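Local structure of hypothetical protein AQ_328 (Aquifex aeolicus, 1R4V) at residues 41-46 with 152-157; 144-149 with 158-163. The protein is of unknown function but adopts an ancestral histone fold, and may take part in protein heterodimerization. All blocks are in the same frame, centred on the assembly; numbering follows the deposited sequence.

Interaction 1: residues 41-46 with 152-157. With ZN (zinc ion), chain E.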
loop_
_atom_site.group_PDB
_atom_site.type_symbol
_atom_site.label_atom_id
_atom_site.label_comp_id
_atom_site.label_asym_id
_atom_site.label_seq_id
_atom_site.Cartn_x
_atom_site.Cartn_y
_atom_site.Cartn_z
ATOM N N ASP A 41 9.342 3.754 -14.120
ATOM C CA ASP A 41 10.402 4.759 -14.255
ATOM C C ASP A 41 10.758 5.433 -12.929
ATOM O O ASP A 41 11.016 6.641 -12.893
ATOM C CB ASP A 41 10.049 5.830 -15.306
ATOM C CG ASP A 41 9.928 5.263 -16.723
ATOM O OD1 ASP A 41 8.907 5.556 -17.393
ATOM O OD2 ASP A 41 10.794 4.516 -17.252
ATOM N N ILE A 42 10.757 4.664 -11.846
ATOM C CA ILE A 42 11.105 5.176 -10.535
ATOM C C ILE A 42 12.240 4.314 -10.007
ATOM O O ILE A 42 12.095 3.103 -9.856
ATOM C CB ILE A 42 9.937 5.121 -9.542
ATOM C CG1 ILE A 42 8.790 6.044 -9.961
ATOM C CG2 ILE A 42 10.465 5.457 -8.145
ATOM C CD1 ILE A 42 7.460 5.684 -9.337
ATOM N N ASP A 43 13.356 4.957 -9.716
ATOM C CA ASP A 43 14.529 4.301 -9.197
ATOM C C ASP A 43 14.511 4.387 -7.668
ATOM O O ASP A 43 14.772 5.430 -7.085
ATOM C CB ASP A 43 15.752 4.976 -9.817
ATOM C CG ASP A 43 17.078 4.363 -9.380
ATOM O OD1 ASP A 43 17.087 3.361 -8.627
ATOM O OD2 ASP A 43 18.194 4.831 -9.741
ATOM N N LEU A 44 14.209 3.272 -7.008
ATOM C CA LEU A 44 14.200 3.173 -5.550
ATOM C C LEU A 44 15.524 2.645 -4.992
ATOM O O LEU A 44 16.248 1.945 -5.690
ATOM C CB LEU A 44 13.097 2.195 -5.122
ATOM C CG LEU A 44 11.650 2.423 -5.536
ATOM C CD1 LEU A 44 10.788 1.191 -5.215
ATOM C CD2 LEU A 44 11.125 3.665 -4.841
ATOM N N THR A 45 15.811 2.980 -3.737
ATOM C CA THR A 45 16.887 2.418 -2.928
ATOM C C THR A 45 16.260 1.758 -1.713
ATOM O O THR A 45 15.067 1.968 -1.454
ATOM C CB THR A 45 17.834 3.500 -2.413
ATOM O OG1 THR A 45 17.139 4.426 -1.560
ATOM C CG2 THR A 45 18.350 4.369 -3.547
ATOM N N ASP A 46 17.046 0.993 -0.955
ATOM C CA ASP A 46 16.550 0.399 0.281
ATOM C C ASP A 46 15.942 1.483 1.182
ATOM O O ASP A 46 14.868 1.263 1.727
ATOM C CB ASP A 46 17.630 -0.367 1.051
ATOM C CG ASP A 46 18.052 -1.675 0.378
ATOM O OD1 ASP A 46 17.256 -2.281 -0.363
ATOM O OD2 ASP A 46 19.179 -2.206 0.532
ATOM N N GLU A 152 11.924 13.938 -9.530
ATOM C CA GLU A 152 13.153 13.162 -9.496
ATOM C C GLU A 152 12.853 11.717 -9.934
ATOM O O GLU A 152 12.011 11.064 -9.327
ATOM C CB GLU A 152 13.691 13.158 -8.059
ATOM C CG GLU A 152 14.166 14.515 -7.555
ATOM C CD GLU A 152 14.221 14.694 -6.037
ATOM O OE1 GLU A 152 14.137 13.712 -5.266
ATOM O OE2 GLU A 152 14.339 15.875 -5.603
ATOM N N ARG A 153 13.499 11.212 -10.979
ATOM C CA ARG A 153 13.401 9.794 -11.326
ATOM C C ARG A 153 13.887 8.905 -10.173
ATOM O O ARG A 153 13.356 7.807 -9.968
ATOM C CB ARG A 153 14.238 9.513 -12.573
ATOM C CG ARG A 153 14.237 8.064 -12.992
ATOM C CD ARG A 153 15.185 7.716 -14.124
ATOM N NE ARG A 153 15.338 6.259 -14.184
ATOM C CZ ARG A 153 14.493 5.422 -14.785
ATOM N NH1 ARG A 153 13.400 5.865 -15.412
ATOM N NH2 ARG A 153 14.748 4.116 -14.755
ATOM N N LYS A 154 14.903 9.371 -9.446
ATOM C CA LYS A 154 15.432 8.710 -8.260
ATOM C C LYS A 154 15.097 9.580 -7.048
ATOM O O LYS A 154 15.884 10.442 -6.689
ATOM C CB LYS A 154 16.951 8.510 -8.388
ATOM C CG LYS A 154 17.540 7.743 -7.206
ATOM C CD LYS A 154 19.020 7.444 -7.399
ATOM C CE LYS A 154 19.602 6.876 -6.113
ATOM N NZ LYS A 154 21.008 6.396 -6.328
ATOM N N PRO A 155 13.942 9.397 -6.417
ATOM C CA PRO A 155 13.569 10.278 -5.321
ATOM C C PRO A 155 14.534 10.266 -4.134
ATOM O O PRO A 155 15.041 9.227 -3.735
ATOM C CB PRO A 155 12.174 9.804 -4.904
ATOM C CG PRO A 155 11.807 8.676 -5.798
ATOM C CD PRO A 155 12.899 8.412 -6.744
ATOM N N SER A 156 14.781 11.446 -3.594
ATOM C CA SER A 156 15.538 11.593 -2.362
ATOM C C SER A 156 14.700 11.209 -1.152
ATOM O O SER A 156 13.491 11.049 -1.255
ATOM C CB SER A 156 15.962 13.055 -2.234
ATOM O OG SER A 156 14.836 13.922 -2.087
ATOM N N ARG A 157 15.348 11.093 0.004
ATOM C CA ARG A 157 14.664 10.925 1.290
ATOM C C ARG A 157 13.618 12.024 1.502
ATOM O O ARG A 157 12.465 11.736 1.810
ATOM C CB ARG A 157 15.688 10.965 2.426
ATOM C CG ARG A 157 15.170 10.574 3.789
ATOM C CD ARG A 157 15.461 11.591 4.868
ATOM N NE ARG A 157 16.869 11.731 5.125
ATOM C CZ ARG A 157 17.633 12.823 5.061
ATOM N NH1 ARG A 157 17.223 14.052 4.744
ATOM N NH2 ARG A 157 18.897 12.637 5.348
HETATM ZN ZN ZN E . 20.184 -3.745 -0.220
HETATM O O HOH W 1 14.983 6.510 -4.433
#
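Ile42 and Asp43 run beside Arg153 and Lys154 where two interhelical loops of the histone fold pair in parallel. Asp43 N donates to Arg153 O at 2.9 Å, almost straight (N-H...O 174°). CA-H...O contacts flank this bond, from Ile42 CA to Arg153 O and from Lys154 CA to Asp43 O. A water bridges the two loops, donating to Asp43 O and Pro155 O. In histone-fold pairs the loop before the central helix of one fold lies parallel to the loop after that of its partner; 41-46 and 152-157, in one chain, are consistent with this. Thr45 and Ser156 N-cap helices 46-62 and 157-168. Past the first cap, Asp46 OD2 binds a zinc ion at 2.0 Å, a site completed by Glu21. Asp43 CG stands opposite its own N (chi1 -179°), which lays the carboxylate along the extended Lys154 chain; OD2 is 3.6 Å from CD. Thr45 CG2 crosses the lysine at CE, 3.8 Å away. With an alanine in place of Asp43, the methylenes of Lys154 would probably be less covered, and its ammonium would lose that nearby carboxylate. Arg153 NH1 makes a weak salt bridge to Asp41 OD2 at 3.5 Å.

Interaction 2: residues 144-149 with 158-163. With ZN (zinc ion), chain B.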
loop_
_atom_site.group_PDB
_atom_site.type_symbol
_atom_site.label_atom_id
_atom_site.label_comp_id
_atom_site.label_asym_id
_atom_site.label_seq_id
_atom_site.Cartn_x
_atom_site.Cartn_y
_atom_site.Cartn_z
ATOM N N ASP A 144 2.191 6.772 -8.569
ATOM C CA ASP A 144 1.529 7.846 -9.293
ATOM C C ASP A 144 1.886 9.176 -8.623
ATOM O O ASP A 144 2.264 10.130 -9.286
ATOM C CB ASP A 144 0.014 7.630 -9.335
ATOM C CG ASP A 144 -0.721 8.668 -10.210
ATOM O OD1 ASP A 144 -0.284 8.948 -11.351
ATOM O OD2 ASP A 144 -1.767 9.255 -9.842
ATOM N N VAL A 145 1.803 9.227 -7.299
ATOM C CA VAL A 145 2.094 10.430 -6.548
ATOM C C VAL A 145 3.589 10.751 -6.651
ATOM O O VAL A 145 3.926 11.920 -6.824
ATOM C CB VAL A 145 1.629 10.298 -5.083
ATOM C CG1 VAL A 145 2.026 11.550 -4.278
ATOM C CG2 VAL A 145 0.100 10.081 -5.064
ATOM N N ILE A 146 4.474 9.755 -6.573
ATOM C CA ILE A 146 5.923 10.018 -6.698
ATOM C C ILE A 146 6.241 10.741 -8.006
ATOM O O ILE A 146 6.955 11.739 -8.035
ATOM C CB ILE A 146 6.729 8.698 -6.614
ATOM C CG1 ILE A 146 6.701 8.149 -5.174
ATOM C CG2 ILE A 146 8.158 8.859 -7.113
ATOM C CD1 ILE A 146 7.019 6.703 -5.069
ATOM N N LYS A 147 5.711 10.210 -9.099
ATOM C CA LYS A 147 5.899 10.789 -10.423
ATOM C C LYS A 147 5.304 12.170 -10.598
ATOM O O LYS A 147 5.893 13.002 -11.291
ATOM C CB LYS A 147 5.348 9.843 -11.480
ATOM C CG LYS A 147 6.296 8.660 -11.641
ATOM C CD LYS A 147 6.051 7.882 -12.925
ATOM C CE LYS A 147 4.910 6.911 -12.763
ATOM N NZ LYS A 147 4.996 5.912 -13.857
ATOM N N LYS A 148 4.161 12.420 -9.974
ATOM C CA LYS A 148 3.521 13.733 -10.046
ATOM C C LYS A 148 4.009 14.758 -9.022
ATOM O O LYS A 148 3.751 15.949 -9.184
ATOM C CB LYS A 148 2.014 13.552 -9.917
ATOM C CG LYS A 148 1.439 13.064 -11.221
ATOM C CD LYS A 148 0.123 12.389 -11.082
ATOM C CE LYS A 148 -0.308 11.946 -12.475
ATOM N NZ LYS A 148 -1.567 11.218 -12.400
ATOM N N ALA A 149 4.717 14.340 -7.985
ATOM C CA ALA A 149 5.136 15.267 -6.924
ATOM C C ALA A 149 6.639 15.482 -6.729
ATOM O O ALA A 149 7.014 16.548 -6.281
ATOM C CB ALA A 149 4.512 14.864 -5.609
ATOM N N GLU A 158 14.013 13.285 1.351
ATOM C CA GLU A 158 13.071 14.390 1.517
ATOM C C GLU A 158 11.901 14.356 0.511
ATOM O O GLU A 158 10.775 14.667 0.893
ATOM C CB GLU A 158 13.799 15.746 1.530
ATOM C CG GLU A 158 14.742 15.903 2.742
ATOM C CD GLU A 158 14.040 15.843 4.095
ATOM O OE1 GLU A 158 12.874 16.263 4.170
ATOM O OE2 GLU A 158 14.579 15.368 5.117
ATOM N N ALA A 159 12.146 13.965 -0.735
ATOM C CA ALA A 159 11.075 13.822 -1.736
ATOM C C ALA A 159 10.057 12.791 -1.261
ATOM O O ALA A 159 8.853 13.025 -1.304
ATOM C CB ALA A 159 11.629 13.430 -3.106
HETATM N N MSE A 160 10.542 11.658 -0.771
HETATM C CA MSE A 160 9.674 10.594 -0.285
HETATM C C MSE A 160 8.912 10.976 0.974
HETATM O O MSE A 160 7.743 10.606 1.133
HETATM C CB MSE A 160 10.511 9.360 0.026
HETATM C CG MSE A 160 11.073 8.738 -1.246
HETATM SE SE MSE A 160 9.609 8.217 -2.535
HETATM C CE MSE A 160 8.456 7.383 -1.446
ATOM N N GLU A 161 9.587 11.685 1.881
ATOM C CA GLU A 161 8.923 12.235 3.058
ATOM C C GLU A 161 7.789 13.166 2.674
ATOM O O GLU A 161 6.724 13.148 3.303
ATOM C CB GLU A 161 9.921 12.941 3.977
ATOM C CG GLU A 161 10.893 11.986 4.655
ATOM C CD GLU A 161 11.934 12.723 5.491
ATOM O OE1 GLU A 161 11.596 13.702 6.135
ATOM O OE2 GLU A 161 13.116 12.346 5.495
ATOM N N PHE A 162 7.984 13.967 1.636
ATOM C CA PHE A 162 6.904 14.801 1.107
ATOM C C PHE A 162 5.746 14.002 0.488
ATOM O O PHE A 162 4.590 14.335 0.695
ATOM C CB PHE A 162 7.485 15.764 0.077
ATOM C CG PHE A 162 6.455 16.640 -0.598
ATOM C CD1 PHE A 162 5.729 17.573 0.128
ATOM C CD2 PHE A 162 6.232 16.551 -1.969
ATOM C CE1 PHE A 162 4.797 18.393 -0.495
ATOM C CE2 PHE A 162 5.299 17.371 -2.603
ATOM C CZ PHE A 162 4.583 18.299 -1.855
ATOM N N VAL A 163 6.036 12.947 -0.267
ATOM C CA VAL A 163 5.000 12.051 -0.801
ATOM C C VAL A 163 4.144 11.472 0.334
ATOM O O VAL A 163 2.924 11.528 0.262
ATOM C CB VAL A 163 5.606 10.932 -1.703
ATOM C CG1 VAL A 163 4.625 9.809 -2.028
ATOM C CG2 VAL A 163 6.137 11.521 -3.009
HETATM ZN ZN ZN B . 13.275 14.893 6.586
#
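Val145, Ile146 and Ala149 meet Met160, Phe162 and Val163 where the end of helix 131-149 packs on helix 157-168 of the histone fold. The two segments cross at 118°, with axes 10.0 Å apart, after the intervening loop has turned the chain. The contact is apolar. Val163 touches two residues of the other helix. Its CG1 slides past Val145 CG1 at 3.9 Å, while CG2 lies 4.0 Å from Ile146 CG1. The isoleucine crosses the valine at about a right angle. Met160, present as selenomethionine, is bent at chi2 (-58°) and again at chi3, which brings its selenium against Ile146; SE is 3.9 Å from CD1. The Met160 side chain also touches Leu51 and Leu52 of helix 46-62. Phe162, exposed, reaches Ala149 CB with CE2 at 4.0 Å. One salt bridge lies within helix 131-149, away from the apolar contact. Lys148 NZ bonds the syn lone pair of Asp144 OD1, one turn earlier, at 2.8 Å. Glu158 and Glu161, on the far side of helix 157-168, bind a zinc ion. The closest ligand atoms are Glu158 OE2 at 2.0 Å and Glu161 OE1 at 2.1 Å.

Overall arrangement
Interactions 1 and 2 have centres 9 Å apart and share one apolar core. Their segments alternate along the chain. Loop 152-157 joins the two helices of interaction 2 and also pairs with loop 41-46. Ile146 links the two contacts: its CG2 lies 3.9 Å from Ile42 CD1 and also 3.9 Å from Pro155 CG. Pro155 CB meets the selenium, SE, of Met160 at 3.8 Å. Each contact also carries zinc ligands at its margin. Asp46 shares one zinc ion with Glu21, while Glu158 and Glu161 hold another. The two sites are separate.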